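PDB 6V4C: long form salivary protein D7L1 from Culex quinquefasciatus, which binds and sequesters adenine nucleotides, above all ATP and ADP, and inhibits host platelet aggregation and haemostasis during mosquito blood feeding. Local coordinates for residues A[50-53]-A[54-58]; A[245-249]-A[250-254]; A[253-256]-A[257-261]. All coordinates share one frame; numbering follows the deposited sequence.

Contact 1. Residues A[50-53]-A[54-58]; sequences KCLV and EALGM
V53 and M58 meet at about a right angle, with V53 CB 3.9 Å from M58 CB. Further out, V53 CG1 touches the sulfur of M58. The first torsion of M58 sets CG beside the backbone N, and the extended second torsion (chi2 -177°) carries SD to V53 CG1. Next to this pair, L52 CG lies 4.1 Å from L56 CD1, the two side chains crossing at a slant. Backbone bonds hold the last turn. E54 N bonds to K50 O, A55 N to C51 O, and L56 N to L52 O. The run ends in a Schellman motif: M58 N reaches back to V53 O at 2.7 Å, and G57 N bonds to E54 O. G57 supplies the positive phi (74°) that turns the chain out of helix 45-55. This helix belongs to the first PBP/GOBP family region, and C51 SG ties it to C18 of helix 8-22 by a disulfide. On the outer side, the E54 side chain slants across the extended chain of K50. Its CG packs 3.2 Å from K50 O, and its OE2 is 3.7 Å from K50 CG. The two charges do not meet, since K50 NZ is 5.1 Å from E54 OE2. Around this turn, F111 of helix 104-117 packs on V53 and M58, Y126 touches L56 and M58, and V11 of helix 8-22 lies against L56. G57 O takes a hydrogen bond from N68 ND2.

Contact 2. Residues A[245-249]-A[250-254]; sequences DGLGE and QLFMK. With ZN (zinc ion), chain L.
The F252 ring is met obliquely by L247, whose CD1 lies 4.3 Å from F252 CD1. M253 SD sits at the ring edge, in its plane. Y240 meets the same ring edge-to-face, and the ring of Y244 approaches at an inclination. The other flat group is the carboxylate of E249. Its plane is turned 78° from the amide of Q250, and Q250 NE2 stays 4.0 Å from E249 OE1. The carboxylate holds a zinc ion unevenly: OE2 of E249 is 2.0 Å from the zinc and OE1 of E249 is 2.7 Å away. H172 ND1 also binds this zinc, and Y244 OH makes a weak hydrogen bond to E249 OE2, as a second-shell partner of the site. E249 CG is anti to the backbone N (chi1 174°), and the extended chain carries the carboxylate outward to the metal. Along the way E249 CG brushes M253 CG. This is the one-residue joint between two consecutive helices. Helix 235-247 ends at L247; G248, with positive phi (86°), follows and is the N-cap residue of helix 249-263. G248 O accepts F252 N at 3.0 Å, and E249 O accepts M253 N. A water spans the joint, donating to L247 O and accepting from L251 N. It thus links the last carbonyl of one helix to an N-H in the first turn of the next. Beside it, L247 CD2 and L251 CD2 touch at 3.8 Å, and the leucine side chains lie at a slant to each other. L251 also packs on E214 and K217.

Contact 3. Residues A[253-256]-A[257-261]; sequences MKVL and DYIEV
D257 folds back over the carbonyl of M253. Its CB lies 3.2 Å from M253 O, and its CG lies 3.1 Å from M253 O. OD1 then faces M253 CE at 4.0 Å. OD2 passes 3.2 Å from M253 O, a contact of two acceptors, and is hydrogen-bonded instead to a glycerol that probably comes from the crystallisation liquor. The first torsion explains this path: D257 CG is anti to its own carbonyl carbon (chi1 -73°), which turns the carboxylate back along the helix. Meanwhile D257 N bonds to M253 O at 2.7 Å. I259 N reaches V255 O, and E260 N bonds to L256 O. The bond from Y258 N to K254 O is weak, at 3.5 Å. This is the regular i to i+4 pattern of helix 249-263. On another side, V255 and I259 lie side by side and point the same way, with V255 CG1 3.8 Å from I259 CD1. L209 of helix 202-211 touches V255, while W193 and F151 touch L256. E260 turns to other partners, with OE1 in a salt bridge to R170 and OE2 hydrogen-bonded to S149 OG. The buried E260 carboxylate thus has a partner for each oxygen, and its salt bridge to R170 would favour the charged form.

Overall arrangement
Along the chain, contact 1 comes first. It closes the C-terminal turn of helix 45-55 in the first PBP/GOBP family region, where helices 8-22 and 104-117 pack on it. Much later, contact 2 makes the joint between helices 235-247 and 249-263. Contact 3 follows directly and carries helix 249-263 on toward the ADP-binding residues Y266 and S267. Its centre is about 11 Å from that of contact 2. All three are local, and none closes a long loop. Contact 1 is in series with the other two; contacts 2 and 3 overlap at M253 and K254, and none nests or crosses. Contact 1 lies across the chain's centre from both, with about 18 Å between its nearest atoms and those of contact 3.

Contact 1. Residues A[50-53]-A[54-58]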
ATOM      1  N   LYS A  50      13.822  -9.603  -1.665  1.00 71.90           N
ATOM      2  CA  LYS A  50      13.461  -9.765  -3.071  1.00 73.71           C
ATOM      3  C   LYS A  50      12.121  -9.103  -3.368  1.00 67.60           C
ATOM      4  O   LYS A  50      11.984  -8.360  -4.347  1.00 67.54           O
ATOM      5  CB  LYS A  50      13.421 -11.250  -3.434  1.00 79.33           C
ATOM      6  CG  LYS A  50      12.934 -11.520  -4.848  1.00 80.61           C
ATOM      7  CD  LYS A  50      12.799 -13.009  -5.117  1.00 88.63           C
ATOM      8  CE  LYS A  50      12.265 -13.265  -6.516  1.00 93.70           C
ATOM      9  NZ  LYS A  50      12.111 -14.721  -6.790  1.00 98.79           N
ATOM     10  N   CYS A  51      11.116  -9.370  -2.531  1.00 69.51           N
ATOM     11  CA  CYS A  51       9.832  -8.690  -2.661  1.00 68.58           C
ATOM     12  C   CYS A  51      10.011  -7.178  -2.632  1.00 66.43           C
ATOM     13  O   CYS A  51       9.445  -6.459  -3.464  1.00 64.92           O
ATOM     14  CB  CYS A  51       8.910  -9.133  -1.522  1.00 65.57           C
ATOM     15  SG  CYS A  51       7.208  -8.486  -1.566  1.00 65.22           S
ATOM     16  N   LEU A  52      10.823  -6.682  -1.694  1.00 65.91           N
ATOM     17  CA  LEU A  52      10.944  -5.243  -1.490  1.00 61.82           C
ATOM     18  C   LEU A  52      11.604  -4.554  -2.677  1.00 65.11           C
ATOM     19  O   LEU A  52      11.136  -3.499  -3.122  1.00 61.59           O
ATOM     20  CB  LEU A  52      11.717  -4.963  -0.203  1.00 60.77           C
ATOM     21  CG  LEU A  52      11.710  -3.524   0.305  1.00 63.23           C
ATOM     22  CD1 LEU A  52      10.313  -3.136   0.766  1.00 58.69           C
ATOM     23  CD2 LEU A  52      12.721  -3.336   1.426  1.00 62.31           C
ATOM     24  N   VAL A  53      12.691  -5.126  -3.206  1.00 64.40           N
ATOM     25  CA  VAL A  53      13.417  -4.458  -4.281  1.00 65.22           C
ATOM     26  C   VAL A  53      12.639  -4.497  -5.590  1.00 65.50           C
ATOM     27  O   VAL A  53      12.731  -3.568  -6.401  1.00 67.45           O
ATOM     28  CB  VAL A  53      14.848  -5.009  -4.428  1.00 72.39           C
ATOM     29  CG1 VAL A  53      15.648  -4.754  -3.158  1.00 69.11           C
ATOM     30  CG2 VAL A  53      14.826  -6.493  -4.764  1.00 73.62           C
ATOM     31  N   GLU A  54      11.870  -5.561  -5.828  1.00 61.71           N
ATOM     32  CA  GLU A  54      11.013  -5.589  -7.008  1.00 64.04           C
ATOM     33  C   GLU A  54       9.862  -4.599  -6.873  1.00 61.27           C
ATOM     34  O   GLU A  54       9.558  -3.855  -7.815  1.00 58.63           O
ATOM     35  CB  GLU A  54      10.492  -7.007  -7.247  1.00 66.42           C
ATOM     36  CG  GLU A  54      11.586  -8.046  -7.485  1.00 72.10           C
ATOM     37  CD  GLU A  54      11.034  -9.432  -7.776  1.00 76.25           C
ATOM     38  OE1 GLU A  54      11.350  -9.989  -8.850  1.00 80.79           O
ATOM     39  OE2 GLU A  54      10.281  -9.965  -6.934  1.00 75.44           O
ATOM     40  N   ALA A  55       9.225  -4.560  -5.701  1.00 61.57           N
ATOM     41  CA  ALA A  55       8.109  -3.642  -5.493  1.00 59.76           C
ATOM     42  C   ALA A  55       8.549  -2.185  -5.566  1.00 57.81           C
ATOM     43  O   ALA A  55       7.774  -1.325  -5.998  1.00 57.51           O
ATOM     44  CB  ALA A  55       7.435  -3.927  -4.152  1.00 57.24           C
ATOM     45  N   LEU A  56       9.780  -1.887  -5.158  1.00 58.29           N
ATOM     46  CA  LEU A  56      10.302  -0.529  -5.206  1.00 56.62           C
ATOM     47  C   LEU A  56      10.990  -0.207  -6.527  1.00 60.12           C
ATOM     48  O   LEU A  56      11.565   0.878  -6.662  1.00 58.29           O
ATOM     49  CB  LEU A  56      11.257  -0.274  -4.033  1.00 55.27           C
ATOM     50  CG  LEU A  56      10.676  -0.458  -2.628  1.00 56.66           C
ATOM     51  CD1 LEU A  56      11.583   0.171  -1.580  1.00 50.46           C
ATOM     52  CD2 LEU A  56       9.267   0.099  -2.543  1.00 51.26           C
ATOM     53  N   GLY A  57      10.945  -1.118  -7.498  1.00 62.70           N
ATOM     54  CA  GLY A  57      11.552  -0.856  -8.787  1.00 64.82           C
ATOM     55  C   GLY A  57      13.061  -0.910  -8.808  1.00 67.43           C
ATOM     56  O   GLY A  57      13.674  -0.415  -9.757  1.00 68.32           O
ATOM     57  N   MET A  58      13.686  -1.495  -7.783  1.00 73.52           N
ATOM     58  CA  MET A  58      15.137  -1.624  -7.774  1.00 77.15           C
ATOM     59  C   MET A  58      15.622  -2.819  -8.579  1.00 83.20           C
ATOM     60  O   MET A  58      16.771  -2.818  -9.030  1.00 85.99           O
ATOM     61  CB  MET A  58      15.657  -1.765  -6.343  1.00 72.93           C
ATOM     62  CG  MET A  58      15.192  -0.691  -5.383  1.00 72.38           C
ATOM     63  SD  MET A  58      15.938  -0.896  -3.755  1.00 74.77           S
ATOM     64  CE  MET A  58      17.277   0.283  -3.841  1.00 74.81           C
TER

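Contact 2. Residues A[245-249]-A[250-254]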
ATOM      1  N   ASP A 245     -22.360  -6.044  -5.175  1.00 43.36           N
ATOM      2  CA  ASP A 245     -23.520  -6.896  -5.420  1.00 42.21           C
ATOM      3  C   ASP A 245     -23.163  -8.373  -5.305  1.00 40.62           C
ATOM      4  O   ASP A 245     -23.965  -9.172  -4.809  1.00 45.27           O
ATOM      5  CB  ASP A 245     -24.116  -6.593  -6.794  1.00 42.95           C
ATOM      6  CG  ASP A 245     -24.716  -5.206  -6.875  1.00 45.79           C
ATOM      7  OD1 ASP A 245     -25.098  -4.656  -5.819  1.00 47.68           O
ATOM      8  OD2 ASP A 245     -24.808  -4.664  -7.996  1.00 49.05           O
ATOM      9  N   GLY A 246     -21.967  -8.753  -5.757  1.00 40.07           N
ATOM     10  CA  GLY A 246     -21.574 -10.152  -5.687  1.00 40.40           C
ATOM     11  C   GLY A 246     -21.404 -10.643  -4.263  1.00 40.24           C
ATOM     12  O   GLY A 246     -21.883 -11.722  -3.902  1.00 40.35           O
ATOM     13  N   LEU A 247     -20.719  -9.857  -3.429  1.00 39.23           N
ATOM     14  CA  LEU A 247     -20.502 -10.249  -2.044  1.00 38.18           C
ATOM     15  C   LEU A 247     -21.695  -9.940  -1.152  1.00 39.69           C
ATOM     16  O   LEU A 247     -21.866 -10.597  -0.120  1.00 41.85           O
ATOM     17  CB  LEU A 247     -19.259  -9.549  -1.486  1.00 36.46           C
ATOM     18  CG  LEU A 247     -17.914  -9.880  -2.137  1.00 38.94           C
ATOM     19  CD1 LEU A 247     -16.826  -8.965  -1.605  1.00 37.57           C
ATOM     20  CD2 LEU A 247     -17.539 -11.337  -1.907  1.00 40.46           C
ATOM     21  N   GLY A 248     -22.527  -8.971  -1.521  1.00 38.04           N
ATOM     22  CA  GLY A 248     -23.571  -8.493  -0.637  1.00 38.61           C
ATOM     23  C   GLY A 248     -23.075  -7.417   0.307  1.00 38.45           C
ATOM     24  O   GLY A 248     -21.880  -7.363   0.606  1.00 35.57           O
ATOM     25  N   GLU A 249     -23.981  -6.561   0.786  1.00 37.46           N
ATOM     26  CA  GLU A 249     -23.563  -5.411   1.583  1.00 38.06           C
ATOM     27  C   GLU A 249     -22.834  -5.837   2.852  1.00 35.93           C
ATOM     28  O   GLU A 249     -21.806  -5.254   3.207  1.00 33.66           O
ATOM     29  CB  GLU A 249     -24.767  -4.535   1.932  1.00 36.72           C
ATOM     30  CG  GLU A 249     -24.433  -3.388   2.884  1.00 36.47           C
ATOM     31  CD  GLU A 249     -25.655  -2.617   3.320  1.00 38.35           C
ATOM     32  OE1 GLU A 249     -26.661  -3.258   3.687  1.00 38.14           O
ATOM     33  OE2 GLU A 249     -25.613  -1.370   3.283  1.00 35.42           O
ATOM     34  N   GLN A 250     -23.354  -6.851   3.546  1.00 41.27           N
ATOM     35  CA  GLN A 250     -22.809  -7.210   4.853  1.00 43.27           C
ATOM     36  C   GLN A 250     -21.342  -7.619   4.751  1.00 43.80           C
ATOM     37  O   GLN A 250     -20.486  -7.101   5.477  1.00 41.58           O
ATOM     38  CB  GLN A 250     -23.650  -8.323   5.478  1.00 48.28           C
ATOM     39  CG  GLN A 250     -24.213  -7.973   6.844  1.00 55.13           C
ATOM     40  CD  GLN A 250     -25.058  -6.706   6.837  1.00 59.87           C
ATOM     41  OE1 GLN A 250     -24.975  -5.891   7.758  1.00 55.66           O
ATOM     42  NE2 GLN A 250     -25.878  -6.538   5.803  1.00 56.56           N
ATOM     43  N   LEU A 251     -21.031  -8.541   3.839  1.00 37.43           N
ATOM     44  CA  LEU A 251     -19.645  -8.973   3.693  1.00 35.64           C
ATOM     45  C   LEU A 251     -18.779  -7.864   3.111  1.00 33.37           C
ATOM     46  O   LEU A 251     -17.641  -7.661   3.556  1.00 33.46           O
ATOM     47  CB  LEU A 251     -19.574 -10.228   2.826  1.00 35.67           C
ATOM     48  CG  LEU A 251     -18.173 -10.772   2.572  1.00 36.39           C
ATOM     49  CD1 LEU A 251     -17.463 -11.046   3.889  1.00 37.07           C
ATOM     50  CD2 LEU A 251     -18.247 -12.032   1.726  1.00 37.97           C
ATOM     51  N   PHE A 252     -19.304  -7.138   2.122  1.00 37.65           N
ATOM     52  CA  PHE A 252     -18.540  -6.068   1.487  1.00 36.39           C
ATOM     53  C   PHE A 252     -18.107  -5.023   2.508  1.00 36.87           C
ATOM     54  O   PHE A 252     -16.941  -4.609   2.535  1.00 34.99           O
ATOM     55  CB  PHE A 252     -19.374  -5.429   0.372  1.00 35.71           C
ATOM     56  CG  PHE A 252     -18.622  -4.420  -0.455  1.00 35.33           C
ATOM     57  CD1 PHE A 252     -17.936  -4.814  -1.590  1.00 36.75           C
ATOM     58  CD2 PHE A 252     -18.611  -3.079  -0.104  1.00 35.79           C
ATOM     59  CE1 PHE A 252     -17.247  -3.891  -2.360  1.00 38.35           C
ATOM     60  CE2 PHE A 252     -17.925  -2.153  -0.869  1.00 34.73           C
ATOM     61  CZ  PHE A 252     -17.242  -2.560  -2.001  1.00 35.04           C
ATOM     62  N   MET A 253     -19.036  -4.588   3.365  1.00 37.44           N
ATOM     63  CA  MET A 253     -18.706  -3.570   4.357  1.00 37.46           C
ATOM     64  C   MET A 253     -17.778  -4.107   5.436  1.00 37.27           C
ATOM     65  O   MET A 253     -16.931  -3.367   5.948  1.00 36.27           O
ATOM     66  CB  MET A 253     -19.977  -2.990   4.981  1.00 38.24           C
ATOM     67  CG  MET A 253     -20.785  -2.161   4.012  1.00 38.82           C
ATOM     68  SD  MET A 253     -19.720  -1.087   3.033  1.00 52.11           S
ATOM     69  CE  MET A 253     -19.126   0.053   4.285  1.00 45.03           C
ATOM     70  N   LYS A 254     -17.926  -5.381   5.802  1.00 36.22           N
ATOM     71  CA  LYS A 254     -16.980  -5.995   6.724  1.00 36.82           C
ATOM     72  C   LYS A 254     -15.561  -5.938   6.169  1.00 36.32           C
ATOM     73  O   LYS A 254     -14.609  -5.653   6.904  1.00 35.72           O
ATOM     74  CB  LYS A 254     -17.398  -7.440   7.000  1.00 38.71           C
ATOM     75  CG  LYS A 254     -16.509  -8.172   7.991  1.00 41.13           C
ATOM     76  CD  LYS A 254     -16.941  -9.623   8.135  1.00 45.14           C
ATOM     77  CE  LYS A 254     -16.011 -10.394   9.057  1.00 46.32           C
ATOM     78  NZ  LYS A 254     -16.444 -11.812   9.216  1.00 51.02           N
TER
HETATM   79 ZN    ZN L 311     -27.212  -0.730   4.329  0.69 42.43          ZN
HETATM   80  O   HOH W   1     -23.121 -10.059   2.401  0.93 35.62           O

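Contact 3. Residues A[253-256]-A[257-261]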
ATOM      1  N   MET A 253     -19.036  -4.588   3.365  1.00 37.44           N
ATOM      2  CA  MET A 253     -18.706  -3.570   4.357  1.00 37.46           C
ATOM      3  C   MET A 253     -17.778  -4.107   5.436  1.00 37.27           C
ATOM      4  O   MET A 253     -16.931  -3.367   5.948  1.00 36.27           O
ATOM      5  CB  MET A 253     -19.977  -2.990   4.981  1.00 38.24           C
ATOM      6  CG  MET A 253     -20.785  -2.161   4.012  1.00 38.82           C
ATOM      7  SD  MET A 253     -19.720  -1.087   3.033  1.00 52.11           S
ATOM      8  CE  MET A 253     -19.126   0.053   4.285  1.00 45.03           C
ATOM      9  N   LYS A 254     -17.926  -5.381   5.802  1.00 36.22           N
ATOM     10  CA  LYS A 254     -16.980  -5.995   6.724  1.00 36.82           C
ATOM     11  C   LYS A 254     -15.561  -5.938   6.169  1.00 36.32           C
ATOM     12  O   LYS A 254     -14.609  -5.653   6.904  1.00 35.72           O
ATOM     13  CB  LYS A 254     -17.398  -7.440   7.000  1.00 38.71           C
ATOM     14  CG  LYS A 254     -16.509  -8.172   7.991  1.00 41.13           C
ATOM     15  CD  LYS A 254     -16.941  -9.623   8.135  1.00 45.14           C
ATOM     16  CE  LYS A 254     -16.011 -10.394   9.057  1.00 46.32           C
ATOM     17  NZ  LYS A 254     -16.444 -11.812   9.216  1.00 51.02           N
ATOM     18  N   VAL A 255     -15.404  -6.199   4.868  1.00 31.93           N
ATOM     19  CA  VAL A 255     -14.092  -6.094   4.233  1.00 31.10           C
ATOM     20  C   VAL A 255     -13.620  -4.647   4.223  1.00 31.16           C
ATOM     21  O   VAL A 255     -12.487  -4.340   4.612  1.00 30.32           O
ATOM     22  CB  VAL A 255     -14.134  -6.679   2.810  1.00 30.97           C
ATOM     23  CG1 VAL A 255     -12.856  -6.334   2.058  1.00 32.52           C
ATOM     24  CG2 VAL A 255     -14.337  -8.181   2.858  1.00 32.10           C
ATOM     25  N   LEU A 256     -14.485  -3.734   3.775  1.00 34.20           N
ATOM     26  CA  LEU A 256     -14.088  -2.341   3.611  1.00 38.02           C
ATOM     27  C   LEU A 256     -13.774  -1.679   4.947  1.00 36.08           C
ATOM     28  O   LEU A 256     -12.821  -0.900   5.044  1.00 34.88           O
ATOM     29  CB  LEU A 256     -15.178  -1.569   2.872  1.00 36.40           C
ATOM     30  CG  LEU A 256     -14.711  -0.891   1.588  1.00 39.59           C
ATOM     31  CD1 LEU A 256     -14.199  -1.923   0.600  1.00 39.31           C
ATOM     32  CD2 LEU A 256     -15.832  -0.071   0.987  1.00 42.75           C
ATOM     33  N   ASP A 257     -14.572  -1.960   5.983  1.00 33.52           N
ATOM     34  CA  ASP A 257     -14.310  -1.368   7.293  1.00 34.45           C
ATOM     35  C   ASP A 257     -12.913  -1.720   7.785  1.00 34.27           C
ATOM     36  O   ASP A 257     -12.203  -0.866   8.325  1.00 32.51           O
ATOM     37  CB  ASP A 257     -15.352  -1.827   8.313  1.00 34.68           C
ATOM     38  CG  ASP A 257     -16.708  -1.185   8.100  1.00 37.03           C
ATOM     39  OD1 ASP A 257     -16.773  -0.097   7.489  1.00 37.66           O
ATOM     40  OD2 ASP A 257     -17.713  -1.771   8.551  1.00 39.58           O
ATOM     41  N   TYR A 258     -12.499  -2.975   7.604  1.00 32.99           N
ATOM     42  CA  TYR A 258     -11.180  -3.382   8.077  1.00 33.30           C
ATOM     43  C   TYR A 258     -10.076  -2.784   7.216  1.00 33.36           C
ATOM     44  O   TYR A 258      -9.038  -2.360   7.739  1.00 34.43           O
ATOM     45  CB  TYR A 258     -11.093  -4.905   8.123  1.00 34.48           C
ATOM     46  CG  TYR A 258      -9.921  -5.434   8.909  1.00 36.90           C
ATOM     47  CD1 TYR A 258      -9.543  -4.850  10.113  1.00 37.04           C
ATOM     48  CD2 TYR A 258      -9.203  -6.532   8.459  1.00 38.36           C
ATOM     49  CE1 TYR A 258      -8.473  -5.340  10.837  1.00 39.61           C
ATOM     50  CE2 TYR A 258      -8.135  -7.031   9.176  1.00 40.00           C
ATOM     51  CZ  TYR A 258      -7.773  -6.434  10.363  1.00 44.38           C
ATOM     52  OH  TYR A 258      -6.708  -6.934  11.073  1.00 45.75           O
ATOM     53  N   ILE A 259     -10.279  -2.731   5.895  1.00 31.69           N
ATOM     54  CA  ILE A 259      -9.359  -1.991   5.034  1.00 30.23           C
ATOM     55  C   ILE A 259      -9.204  -0.557   5.524  1.00 32.94           C
ATOM     56  O   ILE A 259      -8.087  -0.038   5.638  1.00 32.60           O
ATOM     57  CB  ILE A 259      -9.824  -2.040   3.565  1.00 31.09           C
ATOM     58  CG1 ILE A 259      -9.633  -3.442   2.980  1.00 34.09           C
ATOM     59  CG2 ILE A 259      -9.077  -1.001   2.742  1.00 30.35           C
ATOM     60  CD1 ILE A 259     -10.275  -3.634   1.611  1.00 32.63           C
ATOM     61  N   GLU A 260     -10.326   0.101   5.826  1.00 34.22           N
ATOM     62  CA  GLU A 260     -10.274   1.495   6.263  1.00 35.61           C
ATOM     63  C   GLU A 260      -9.441   1.651   7.527  1.00 34.59           C
ATOM     64  O   GLU A 260      -8.579   2.534   7.609  1.00 35.71           O
ATOM     65  CB  GLU A 260     -11.685   2.036   6.490  1.00 35.51           C
ATOM     66  CG  GLU A 260     -11.671   3.465   6.991  1.00 35.91           C
ATOM     67  CD  GLU A 260     -12.994   4.177   6.830  1.00 38.38           C
ATOM     68  OE1 GLU A 260     -14.038   3.499   6.725  1.00 40.46           O
ATOM     69  OE2 GLU A 260     -12.982   5.424   6.806  1.00 37.46           O
ATOM     70  N   VAL A 261      -9.688   0.803   8.530  1.00 32.66           N
ATOM     71  CA  VAL A 261      -8.941   0.888   9.782  1.00 33.52           C
ATOM     72  C   VAL A 261      -7.448   0.704   9.535  1.00 34.64           C
ATOM     73  O   VAL A 261      -6.616   1.429  10.092  1.00 33.20           O
ATOM     74  CB  VAL A 261      -9.490  -0.117  10.813  1.00 33.77           C
ATOM     75  CG1 VAL A 261      -8.511  -0.289  11.965  1.00 36.67           C
ATOM     76  CG2 VAL A 261     -10.837   0.347  11.336  1.00 35.14           C
TER